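Bifunctional protein PutA (PDB 5UR2) probably oxidises L-proline to L-glutamate in two steps, using one chain that joins a flavin-dependent proline dehydrogenase to an NAD-dependent glutamate semialdehyde dehydrogenase. Local coordinates at residues 304-309 against 416-421; 34-39 against 115-120; 56-61 against 908-913; 333-338 against 445-450. One frame throughout, in Å; residues are numbered along the deposited sequence.

A chain of nearly a thousand residues illustrates how short local contacts can tie distant domains together. From the N terminus, 34-39 opens interaction 2, and 56-61 opens interaction 3 before 115-120 closes the first loop, so the two cross. Interaction 2 is complete before interaction 1 begins, but they touch: Tyr36 and Phe117 pack on helix 409-423. Interactions 1 and 4 also cross, 333-338 falling inside the loop closed by 416-421 and 445-450 following it. Both nest within interaction 3, which closes at 908-913 and joins the N-terminal helices to the aldehyde dehydrogenase part. Interaction 1 joins the loop after the fifth barrel strand to the helix after the eighth, interaction 4 helix 327-343 to a downstream turn.

Interaction 1: 304-309 against 416-421; sequences GAYWDY and LVRRLL. With P5F (N-propargylglycine-modified flavin adenine dinucleotide), chain F.
Tyr306 and Arg418 meet at a steep angle, the phenol ring and the guanidinium plane inclined 71° to each other. They belong to the proline dehydrogenase barrel, Tyr306 to the loop after the fifth strand and Arg418 to the helix after the eighth. The approach is oblique to both groups: Arg418 NH1 lies 3.4 Å from Tyr306 CE1, and Arg418 NH2 is 3.7 Å from Tyr306 OH. Ala305 adds a separate touch, its CB resting over one face of the guanidinium, 3.8 Å from Arg418 NH2. Bends at chi2 and chi3 bring the arginine head group up to both neighbours.

The same short loop grips the modified flavin. Ala305 N donates to P5F O2 at 2.8 Å, while Ala305 CB sits 3.4 Å from P5F N1. Gly304 O takes a hydrogen bond from the ribose hydroxyl P5F O2B at 2.7 Å, and Gly304 N makes a weak one to P5F O2'. One face of the Trp307 indole carries the adenine; its NE1 is committed to the carbonyl of Tyr324.

Ala305 CB thus touches both the cationic side chain and the pyrimidine end of the flavin. The positive charge of Arg418 could favour negative charge building up around N1 and O2 when the flavin is reduced.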
# COMPACT_ATOMS: atom_id res chain seq x y z
N GLY B 304 -43.10 -12.11 6.41
CA GLY B 304 -42.31 -11.81 5.23
C GLY B 304 -41.25 -12.84 4.91
O GLY B 304 -40.60 -13.37 5.82
N ALA B 305 -41.05 -13.15 3.63
CA ALA B 305 -40.20 -14.26 3.19
C ALA B 305 -38.82 -13.84 2.69
O ALA B 305 -38.01 -14.72 2.39
CB ALA B 305 -40.90 -15.06 2.08
N TYR B 306 -38.53 -12.55 2.57
CA TYR B 306 -37.31 -12.14 1.89
C TYR B 306 -36.37 -11.35 2.80
O TYR B 306 -35.67 -10.44 2.35
CB TYR B 306 -37.65 -11.33 0.63
CG TYR B 306 -38.67 -12.01 -0.29
CD1 TYR B 306 -38.26 -12.94 -1.24
CD2 TYR B 306 -40.03 -11.71 -0.21
CE1 TYR B 306 -39.19 -13.57 -2.08
CE2 TYR B 306 -40.96 -12.32 -1.03
CZ TYR B 306 -40.53 -13.25 -1.97
OH TYR B 306 -41.45 -13.88 -2.79
N TRP B 307 -36.33 -11.70 4.10
CA TRP B 307 -35.66 -10.86 5.08
C TRP B 307 -34.16 -10.74 4.77
O TRP B 307 -33.63 -9.63 4.67
CB TRP B 307 -35.87 -11.38 6.50
CG TRP B 307 -35.37 -10.39 7.52
CD1 TRP B 307 -36.07 -9.37 8.07
CD2 TRP B 307 -34.04 -10.31 8.06
NE1 TRP B 307 -35.27 -8.66 8.94
CE2 TRP B 307 -34.02 -9.22 8.96
CE3 TRP B 307 -32.87 -11.06 7.89
CZ2 TRP B 307 -32.88 -8.86 9.68
CZ3 TRP B 307 -31.73 -10.70 8.60
CH2 TRP B 307 -31.75 -9.61 9.49
N ASP B 308 -33.47 -11.87 4.66
CA ASP B 308 -32.04 -11.84 4.32
C ASP B 308 -31.80 -11.11 3.01
O ASP B 308 -30.89 -10.27 2.91
CB ASP B 308 -31.46 -13.25 4.25
CG ASP B 308 -31.44 -13.94 5.60
OD1 ASP B 308 -30.63 -13.54 6.46
OD2 ASP B 308 -32.23 -14.88 5.79
N TYR B 309 -32.58 -11.44 1.97
CA TYR B 309 -32.43 -10.78 0.68
C TYR B 309 -32.55 -9.26 0.81
O TYR B 309 -31.74 -8.51 0.25
CB TYR B 309 -33.46 -11.31 -0.32
CG TYR B 309 -33.53 -10.50 -1.60
CD1 TYR B 309 -32.66 -10.74 -2.67
CD2 TYR B 309 -34.47 -9.47 -1.74
CE1 TYR B 309 -32.74 -9.98 -3.85
CE2 TYR B 309 -34.54 -8.71 -2.91
CZ TYR B 309 -33.68 -8.97 -3.96
OH TYR B 309 -33.76 -8.21 -5.10
N LEU B 416 -37.87 -25.89 -0.94
CA LEU B 416 -37.32 -26.63 0.19
C LEU B 416 -36.13 -25.90 0.83
O LEU B 416 -35.89 -26.03 2.04
CB LEU B 416 -36.90 -28.03 -0.26
CG LEU B 416 -36.12 -28.96 0.70
CD1 LEU B 416 -36.98 -29.46 1.87
CD2 LEU B 416 -35.43 -30.14 0.00
N VAL B 417 -35.35 -25.17 0.02
CA VAL B 417 -34.22 -24.43 0.57
C VAL B 417 -34.72 -23.27 1.41
O VAL B 417 -34.13 -22.95 2.45
CB VAL B 417 -33.28 -23.94 -0.56
CG1 VAL B 417 -32.31 -22.91 -0.01
CG2 VAL B 417 -32.51 -25.10 -1.15
N ARG B 418 -35.81 -22.63 0.98
CA ARG B 418 -36.38 -21.53 1.76
C ARG B 418 -36.95 -22.03 3.10
O ARG B 418 -36.77 -21.38 4.13
CB ARG B 418 -37.44 -20.80 0.94
CG ARG B 418 -37.83 -19.40 1.47
CD ARG B 418 -38.02 -18.37 0.33
NE ARG B 418 -39.43 -18.03 0.09
CZ ARG B 418 -39.89 -17.36 -0.97
NH1 ARG B 418 -39.05 -16.95 -1.92
NH2 ARG B 418 -41.19 -17.10 -1.09
N ARG B 419 -37.61 -23.20 3.09
CA ARG B 419 -38.06 -23.82 4.34
C ARG B 419 -36.89 -24.10 5.27
O ARG B 419 -36.94 -23.78 6.46
CB ARG B 419 -38.84 -25.10 4.05
CG ARG B 419 -39.89 -24.96 2.96
CD ARG B 419 -41.21 -24.41 3.46
NE ARG B 419 -41.10 -23.19 4.26
CZ ARG B 419 -40.98 -21.97 3.77
NH1 ARG B 419 -40.93 -21.78 2.45
NH2 ARG B 419 -40.91 -20.93 4.59
N LEU B 420 -35.81 -24.70 4.74
CA LEU B 420 -34.62 -24.95 5.56
C LEU B 420 -34.06 -23.66 6.15
O LEU B 420 -33.67 -23.61 7.32
CB LEU B 420 -33.55 -25.67 4.75
CG LEU B 420 -33.68 -27.19 4.58
CD1 LEU B 420 -32.74 -27.65 3.48
CD2 LEU B 420 -33.35 -27.92 5.89
N LEU B 421 -34.03 -22.59 5.35
CA LEU B 421 -33.51 -21.32 5.85
C LEU B 421 -34.37 -20.78 6.99
O LEU B 421 -33.85 -20.43 8.05
CB LEU B 421 -33.44 -20.30 4.71
CG LEU B 421 -32.27 -20.56 3.76
CD1 LEU B 421 -32.39 -19.68 2.54
CD2 LEU B 421 -30.96 -20.34 4.49
PA P5F F . -42.05 -16.36 13.16
O1A P5F F . -42.92 -15.89 14.37
O2A P5F F . -40.86 -17.15 13.45
O5B P5F F . -41.44 -15.26 12.33
C5B P5F F . -40.35 -15.40 11.44
C4B P5F F . -40.28 -14.15 10.55
O4B P5F F . -39.81 -13.00 11.23
C3B P5F F . -39.41 -14.23 9.33
O3B P5F F . -40.00 -14.93 8.31
C2B P5F F . -39.21 -12.80 8.99
O2B P5F F . -40.31 -12.33 8.30
C1B P5F F . -39.16 -12.15 10.33
N9A P5F F . -37.82 -11.93 10.83
C8A P5F F . -36.82 -12.86 11.05
N7A P5F F . -35.75 -12.23 11.54
C5A P5F F . -36.02 -10.87 11.68
C6A P5F F . -35.29 -9.75 12.10
N6A P5F F . -33.94 -9.89 12.57
N1A P5F F . -35.85 -8.53 12.09
C2A P5F F . -37.12 -8.35 11.66
N3A P5F F . -37.84 -9.41 11.21
C4A P5F F . -37.34 -10.65 11.21
N1 P5F F . -44.16 -14.28 2.78
C2 P5F F . -44.10 -13.19 1.84
O2 P5F F . -43.13 -12.23 2.02
N3 P5F F . -45.04 -13.09 0.76
C4 P5F F . -46.05 -14.06 0.56
O4 P5F F . -46.93 -13.90 -0.52
C4X P5F F . -46.11 -15.22 1.54
N5 P5F F . -47.02 -16.34 1.35
C5X P5F F . -47.31 -17.15 2.55
C6 P5F F . -48.58 -17.93 2.64
C7 P5F F . -48.90 -18.64 3.83
C7M P5F F . -50.19 -19.43 3.90
C8 P5F F . -48.01 -18.62 4.94
C8M P5F F . -48.31 -19.36 6.22
C9 P5F F . -46.80 -17.88 4.87
C9A P5F F . -46.46 -17.13 3.63
N10 P5F F . -45.22 -16.35 3.56
C10 P5F F . -45.18 -15.29 2.59
C1' P5F F . -44.13 -16.49 4.55
C2' P5F F . -44.38 -15.68 5.82
O2' P5F F . -44.29 -14.34 5.51
C3' P5F F . -43.44 -15.98 6.99
O3' P5F F . -42.15 -15.67 6.60
C4' P5F F . -43.44 -17.43 7.45
O4' P5F F . -44.70 -17.94 7.19
C5' P5F F . -42.98 -17.66 8.91
O5' P5F F . -43.45 -16.68 9.81
P P5F F . -44.00 -16.97 11.31
O1P P5F F . -45.06 -15.98 11.91
O2P P5F F . -44.40 -18.49 11.17
O3P P5F F . -42.62 -17.29 12.14
C21 P5F F . -45.84 -17.24 -0.80
C22 P5F F . -46.55 -16.79 0.26
C23 P5F F . -45.62 -16.38 -2.05

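Interaction 2: 34-39 against 115-120; sequences FWYGSI and KMFITG
Tyr36, near the start of helix 35-45, meets Met116 and Phe117 in a Met-aromatic contact joined to an edge-to-face aromatic pair, within the helical N-terminal part of PutA. The side chain leaves the helix with CG anti to the backbone N (chi1 -178°), a direction that carries the ring toward the loop after helix 103-115. Its first touch is at CB, 4.2 Å from the sulfur, SD, of Met116. The same sulfur sits obliquely above the CG end of the ring, 5.0 Å from the Tyr36 centroid and 32° off the normal.

Beyond the middle of the ring Phe117 takes over, on the same side as the sulfur. It presents an edge to the Tyr36 face, the planes 63° apart, in an offset version of the T-shaped arrangement. Tyr36 CE1 lies 3.7 Å from Phe117 CE2, and CZ of Tyr36 is equally close to Phe117 CZ. On the other side of the tyrosine ring comes Leu420 of helix 409-423, which also packs on Phe117 through Leu416 and Arg419, so the N-terminal helices are joined here to the helix that follows the barrel's last strand.

At the tip, the hydroxyl of Tyr36 is satisfied by a hydrogen bond with Asn423 ND2, although Phe117 CZ also approaches it. Phe117 is itself backed by its chain neighbour: Met116 CB sits 4.1 Å above the centre of the phenylalanine ring.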
# COMPACT_ATOMS: atom_id res chain seq x y z
N PHE B 34 -35.62 -38.02 11.53
CA PHE B 34 -35.69 -37.92 10.08
C PHE B 34 -34.37 -37.38 9.54
O PHE B 34 -33.57 -36.80 10.27
CB PHE B 34 -36.79 -36.96 9.59
CG PHE B 34 -38.16 -37.22 10.16
CD1 PHE B 34 -38.54 -36.67 11.38
CD2 PHE B 34 -39.09 -37.96 9.44
CE1 PHE B 34 -39.81 -36.88 11.88
CE2 PHE B 34 -40.35 -38.17 9.95
CZ PHE B 34 -40.71 -37.63 11.17
N TRP B 35 -34.18 -37.55 8.23
CA TRP B 35 -33.03 -36.95 7.57
C TRP B 35 -33.12 -35.42 7.62
O TRP B 35 -32.10 -34.75 7.81
CB TRP B 35 -32.91 -37.45 6.13
N TYR B 36 -34.33 -34.87 7.45
CA TYR B 36 -34.52 -33.42 7.44
C TYR B 36 -34.10 -32.79 8.77
O TYR B 36 -33.38 -31.78 8.79
CB TYR B 36 -35.99 -33.09 7.14
CG TYR B 36 -36.30 -31.61 7.06
CD1 TYR B 36 -36.01 -30.87 5.93
CD2 TYR B 36 -36.89 -30.95 8.15
CE1 TYR B 36 -36.30 -29.51 5.86
CE2 TYR B 36 -37.18 -29.58 8.09
CZ TYR B 36 -36.88 -28.87 6.95
OH TYR B 36 -37.16 -27.51 6.87
N GLY B 37 -34.53 -33.38 9.89
CA GLY B 37 -34.18 -32.83 11.19
C GLY B 37 -32.71 -32.96 11.52
O GLY B 37 -32.12 -32.05 12.12
N SER B 38 -32.08 -34.07 11.13
CA SER B 38 -30.65 -34.23 11.37
C SER B 38 -29.83 -33.24 10.54
O SER B 38 -28.84 -32.68 11.03
CB SER B 38 -30.22 -35.67 11.09
OG SER B 38 -28.91 -35.90 11.59
N ILE B 39 -30.24 -33.01 9.29
CA ILE B 39 -29.63 -31.96 8.48
C ILE B 39 -29.69 -30.62 9.22
O ILE B 39 -28.71 -29.87 9.27
CB ILE B 39 -30.31 -31.87 7.11
CG1 ILE B 39 -29.97 -33.10 6.26
CG2 ILE B 39 -29.94 -30.56 6.40
CD1 ILE B 39 -28.52 -33.27 5.98
N LYS B 115 -41.07 -33.48 -0.79
CA LYS B 115 -42.48 -33.88 -0.78
C LYS B 115 -43.15 -33.57 0.55
O LYS B 115 -44.38 -33.54 0.61
CB LYS B 115 -42.63 -35.36 -1.15
N MET B 116 -42.37 -33.34 1.61
CA MET B 116 -42.98 -32.89 2.86
C MET B 116 -43.68 -31.55 2.67
O MET B 116 -44.69 -31.29 3.33
CB MET B 116 -41.92 -32.76 3.95
CG MET B 116 -41.27 -34.04 4.41
SD MET B 116 -39.80 -33.63 5.38
CE MET B 116 -40.52 -32.88 6.81
N PHE B 117 -43.18 -30.70 1.77
CA PHE B 117 -43.66 -29.33 1.67
C PHE B 117 -44.37 -29.03 0.36
O PHE B 117 -44.94 -27.93 0.22
CB PHE B 117 -42.50 -28.33 1.84
CG PHE B 117 -41.70 -28.53 3.10
CD1 PHE B 117 -42.28 -28.31 4.35
CD2 PHE B 117 -40.38 -28.94 3.04
CE1 PHE B 117 -41.54 -28.51 5.51
CE2 PHE B 117 -39.63 -29.13 4.20
CZ PHE B 117 -40.21 -28.91 5.43
N ILE B 118 -44.38 -29.95 -0.59
CA ILE B 118 -45.01 -29.75 -1.89
C ILE B 118 -46.10 -30.79 -2.05
O ILE B 118 -45.83 -32.00 -1.94
CB ILE B 118 -43.97 -29.84 -3.03
CG1 ILE B 118 -42.99 -28.68 -2.90
CG2 ILE B 118 -44.65 -29.81 -4.40
CD1 ILE B 118 -41.62 -29.03 -3.34
N THR B 119 -47.33 -30.34 -2.28
CA THR B 119 -48.46 -31.27 -2.28
C THR B 119 -48.41 -32.20 -3.47
O THR B 119 -48.95 -33.31 -3.41
CB THR B 119 -49.78 -30.51 -2.25
OG1 THR B 119 -49.94 -29.78 -3.47
CG2 THR B 119 -49.80 -29.52 -1.09
N GLY B 120 -47.79 -31.76 -4.57
CA GLY B 120 -47.68 -32.59 -5.76
C GLY B 120 -46.91 -31.87 -6.84
O GLY B 120 -46.76 -30.64 -6.81

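Interaction 3: 56-61 against 908-913; sequences FVDVLP and FSRSPA
Asp58 and Arg910 form a salt bridge in which Arg910 NH1 donates to Asp58 OD2 at 2.9 Å. The hydrogen bond within it is weak, bent to 146°. The carboxylate and guanidinium planes stand 68° apart, and the close pair is one oxygen and one nitrogen, since Arg910 NH1 is 3.7 Å from Asp58 OD1. Each has further partners. Asp58 OD1 makes a second salt bridge with Arg977 of the second subunit, and Arg910 NE donates to the carbonyl of Asp758.

Next outward comes Val59. Its CG2 lies over one face of the guanidinium, 3.5 Å above the plane, and is 3.5 Å from Arg910 CB; the valine and the arginine run antiparallel, side by side. The arginine chain bends at chi3, bringing its head back alongside the valine. Behind it, Ser909 OG accepts from Ser911 N at 3.1 Å in an ST turn, just ahead of the helix that Ser911 N-caps.

The contact joins helix 47-59 to the loop after strand 901-908 of the aldehyde dehydrogenase part. A buried arginine held by Asp58, which also binds the other subunit, and by a backbone carbonyl probably stays charged and couples domain packing to dimer packing.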
# COMPACT_ATOMS: atom_id res chain seq x y z
N PHE B 56 -25.67 -27.64 -1.77
CA PHE B 56 -25.78 -28.95 -2.39
C PHE B 56 -27.23 -29.27 -2.72
O PHE B 56 -27.55 -29.67 -3.84
CB PHE B 56 -25.22 -30.03 -1.47
CG PHE B 56 -25.29 -31.40 -2.06
CD1 PHE B 56 -24.31 -31.83 -2.94
CD2 PHE B 56 -26.37 -32.23 -1.80
CE1 PHE B 56 -24.37 -33.08 -3.51
CE2 PHE B 56 -26.44 -33.49 -2.38
CZ PHE B 56 -25.44 -33.91 -3.23
N VAL B 57 -28.13 -29.05 -1.75
CA VAL B 57 -29.54 -29.30 -2.00
C VAL B 57 -30.02 -28.46 -3.17
O VAL B 57 -30.79 -28.92 -4.02
CB VAL B 57 -30.36 -29.04 -0.72
CG1 VAL B 57 -31.86 -29.07 -1.01
CG2 VAL B 57 -30.01 -30.07 0.32
N ASP B 58 -29.55 -27.21 -3.24
CA ASP B 58 -29.95 -26.29 -4.31
C ASP B 58 -29.60 -26.84 -5.69
O ASP B 58 -30.43 -26.81 -6.61
CB ASP B 58 -29.26 -24.94 -4.11
CG ASP B 58 -29.57 -23.94 -5.22
OD1 ASP B 58 -30.77 -23.77 -5.53
OD2 ASP B 58 -28.63 -23.32 -5.77
N VAL B 59 -28.38 -27.35 -5.86
CA VAL B 59 -27.92 -27.74 -7.19
C VAL B 59 -28.39 -29.13 -7.60
O VAL B 59 -28.47 -29.42 -8.80
CB VAL B 59 -26.39 -27.63 -7.28
CG1 VAL B 59 -25.72 -28.65 -6.38
CG2 VAL B 59 -25.90 -27.76 -8.73
N LEU B 60 -28.74 -29.99 -6.63
CA LEU B 60 -29.00 -31.40 -6.91
C LEU B 60 -29.95 -31.66 -8.07
O LEU B 60 -29.62 -32.49 -8.93
CB LEU B 60 -29.52 -32.09 -5.64
CG LEU B 60 -29.73 -33.59 -5.81
CD1 LEU B 60 -28.42 -34.31 -6.18
CD2 LEU B 60 -30.35 -34.20 -4.56
N PRO B 61 -31.12 -31.02 -8.19
CA PRO B 61 -32.03 -31.38 -9.29
C PRO B 61 -31.52 -30.97 -10.67
O PRO B 61 -32.11 -31.39 -11.67
CB PRO B 61 -33.33 -30.64 -8.94
CG PRO B 61 -32.88 -29.47 -8.15
CD PRO B 61 -31.68 -29.93 -7.35
N PHE B 908 -20.69 -19.29 -14.57
CA PHE B 908 -21.84 -19.70 -13.77
C PHE B 908 -21.68 -21.18 -13.49
O PHE B 908 -21.65 -22.00 -14.42
CB PHE B 908 -23.16 -19.41 -14.48
CG PHE B 908 -23.53 -17.95 -14.46
CD1 PHE B 908 -23.05 -17.09 -15.43
CD2 PHE B 908 -24.33 -17.43 -13.45
CE1 PHE B 908 -23.38 -15.72 -15.40
CE2 PHE B 908 -24.66 -16.08 -13.42
CZ PHE B 908 -24.18 -15.22 -14.40
N SER B 909 -21.53 -21.53 -12.22
CA SER B 909 -21.28 -22.91 -11.86
C SER B 909 -21.66 -23.10 -10.41
O SER B 909 -21.58 -22.17 -9.60
CB SER B 909 -19.82 -23.30 -12.08
OG SER B 909 -19.59 -24.63 -11.64
N ARG B 910 -22.07 -24.31 -10.08
CA ARG B 910 -22.34 -24.66 -8.70
C ARG B 910 -21.49 -25.85 -8.27
O ARG B 910 -21.87 -26.63 -7.40
CB ARG B 910 -23.83 -24.89 -8.48
CG ARG B 910 -24.57 -23.56 -8.58
CD ARG B 910 -26.06 -23.67 -8.40
NE ARG B 910 -26.69 -24.34 -9.52
CZ ARG B 910 -27.99 -24.62 -9.57
NH1 ARG B 910 -28.77 -24.29 -8.55
NH2 ARG B 910 -28.50 -25.24 -10.63
N SER B 911 -20.31 -25.96 -8.89
CA SER B 911 -19.28 -26.90 -8.52
C SER B 911 -18.13 -26.15 -7.86
O SER B 911 -17.47 -25.33 -8.53
CB SER B 911 -18.77 -27.66 -9.74
OG SER B 911 -17.50 -28.22 -9.47
N PRO B 912 -17.86 -26.39 -6.58
CA PRO B 912 -16.70 -25.74 -5.95
C PRO B 912 -15.38 -25.98 -6.67
O PRO B 912 -14.58 -25.05 -6.79
CB PRO B 912 -16.71 -26.34 -4.53
CG PRO B 912 -18.18 -26.66 -4.28
CD PRO B 912 -18.70 -27.14 -5.62
N ALA B 913 -15.13 -27.20 -7.16
CA ALA B 913 -13.85 -27.47 -7.80
C ALA B 913 -13.75 -26.81 -9.17
O ALA B 913 -12.68 -26.35 -9.57
CB ALA B 913 -13.63 -28.99 -7.93

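Interaction 4: 333-338 against 445-450; sequences NYELCA and KDPAQG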
# COMPACT_ATOMS: atom_id res chain seq x y z
N ASN B 333 -45.39 -5.27 15.07
CA ASN B 333 -46.10 -4.64 13.96
C ASN B 333 -47.18 -5.57 13.41
O ASN B 333 -48.25 -5.10 13.00
CB ASN B 333 -45.10 -4.27 12.86
CG ASN B 333 -45.72 -3.41 11.80
OD1 ASN B 333 -46.10 -2.27 12.06
ND2 ASN B 333 -45.85 -3.95 10.59
N TYR B 334 -46.93 -6.88 13.39
CA TYR B 334 -47.96 -7.83 12.97
C TYR B 334 -49.20 -7.68 13.84
O TYR B 334 -50.32 -7.56 13.33
CB TYR B 334 -47.43 -9.26 13.04
CG TYR B 334 -48.33 -10.30 12.38
CD1 TYR B 334 -49.53 -10.70 12.97
CD2 TYR B 334 -47.95 -10.90 11.19
CE1 TYR B 334 -50.36 -11.65 12.35
CE2 TYR B 334 -48.75 -11.84 10.57
CZ TYR B 334 -49.95 -12.22 11.15
OH TYR B 334 -50.73 -13.15 10.51
N GLU B 335 -49.01 -7.66 15.16
CA GLU B 335 -50.16 -7.57 16.05
C GLU B 335 -50.87 -6.23 15.89
O GLU B 335 -52.11 -6.18 15.89
CB GLU B 335 -49.72 -7.84 17.49
CG GLU B 335 -49.29 -9.29 17.70
CD GLU B 335 -48.93 -9.69 19.13
OE1 GLU B 335 -49.29 -8.98 20.09
OE2 GLU B 335 -48.27 -10.73 19.29
N LEU B 336 -50.12 -5.15 15.69
CA LEU B 336 -50.73 -3.84 15.46
C LEU B 336 -51.57 -3.86 14.18
O LEU B 336 -52.71 -3.38 14.16
CB LEU B 336 -49.64 -2.77 15.40
CG LEU B 336 -50.06 -1.34 15.04
CD1 LEU B 336 -50.76 -0.69 16.27
CD2 LEU B 336 -48.90 -0.49 14.56
N CYS B 337 -51.01 -4.41 13.09
CA CYS B 337 -51.77 -4.53 11.85
C CYS B 337 -53.00 -5.41 12.02
O CYS B 337 -54.09 -5.09 11.52
CB CYS B 337 -50.87 -5.08 10.74
SG CYS B 337 -49.61 -3.91 10.18
N ALA B 338 -52.84 -6.54 12.72
CA ALA B 338 -53.95 -7.46 12.91
C ALA B 338 -55.10 -6.79 13.66
O ALA B 338 -56.27 -6.90 13.26
CB ALA B 338 -53.47 -8.72 13.63
N LYS B 445 -44.32 -13.94 25.40
CA LYS B 445 -44.25 -12.58 25.91
C LYS B 445 -44.64 -11.57 24.83
O LYS B 445 -44.57 -11.84 23.62
CB LYS B 445 -42.84 -12.26 26.41
CG LYS B 445 -41.89 -11.79 25.31
CD LYS B 445 -40.54 -11.35 25.87
CE LYS B 445 -39.71 -10.61 24.82
NZ LYS B 445 -39.33 -11.49 23.67
N ASP B 446 -45.05 -10.40 25.29
CA ASP B 446 -45.48 -9.34 24.40
C ASP B 446 -44.29 -8.82 23.60
O ASP B 446 -43.35 -8.29 24.20
CB ASP B 446 -46.15 -8.23 25.24
CG ASP B 446 -46.66 -7.07 24.40
OD1 ASP B 446 -46.57 -7.12 23.15
OD2 ASP B 446 -47.19 -6.11 25.00
N PRO B 447 -44.29 -8.94 22.27
CA PRO B 447 -43.15 -8.42 21.49
C PRO B 447 -42.95 -6.93 21.65
O PRO B 447 -41.82 -6.44 21.45
CB PRO B 447 -43.53 -8.78 20.04
CG PRO B 447 -45.04 -8.89 20.07
CD PRO B 447 -45.36 -9.48 21.41
N ALA B 448 -44.01 -6.20 22.00
CA ALA B 448 -43.92 -4.76 22.23
C ALA B 448 -43.23 -4.42 23.55
O ALA B 448 -42.78 -3.29 23.71
CB ALA B 448 -45.30 -4.12 22.20
N GLN B 449 -43.11 -5.38 24.47
CA GLN B 449 -42.53 -5.07 25.78
C GLN B 449 -41.04 -4.78 25.65
O GLN B 449 -40.28 -5.60 25.13
CB GLN B 449 -42.76 -6.23 26.75
CG GLN B 449 -41.93 -6.12 28.03
CD GLN B 449 -42.23 -7.21 29.06
OE1 GLN B 449 -42.03 -8.39 28.82
NE2 GLN B 449 -42.70 -6.80 30.22
N GLY B 450 -40.63 -3.61 26.13
CA GLY B 450 -39.24 -3.21 26.01
C GLY B 450 -38.76 -3.09 24.59
O GLY B 450 -37.55 -3.14 24.35
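Glu335 of helix 327-343, one of the outer helices of the proline dehydrogenase barrel, meets Pro447 in a type I beta turn that runs from Asp446 to Gln449 and opens with an Asx turn.

The direct contact is van der Waals in kind. Glu335 and Pro447 point at each other, the carboxylate ending against CG and CD of the pyrrolidine ring, with Glu335 OE2 3.8 Å from Pro447 CG and as far from Pro447 CD. Glu335 OE1 is slightly farther back, 4.2 Å from Pro447 CD. The glutamate places CG beside its backbone N (chi1 -68°) and is extended beyond it, so that only the far end of the side chain arrives at the proline. The aliphatic ring thus lies against a carboxylate that has its polar partners elsewhere.

Charge is the second element. Glu335 OE1 and Asp446 OD1 are 4.5 Å apart, like charges brought near each other. Arg358 of helix 357-369 probably offsets them: it makes a salt bridge to Glu335 OE1 and a long, weak ion pair with Asp446 OD1, while its side chain also packs on Pro447. Tyr366 OH adds a hydrogen bond to Glu335 OE1.

Two hydrogen bonds within the turn frame Pro447. Gln449 N bonds to Asp446 O at 2.9 Å, closing the beta turn. The Asx turn is made by Ala448 N, which donates to Asp446 OD1 at 3.0 Å with an angle of 153°, meeting that oxygen from above the carboxylate, 63° out of its plane.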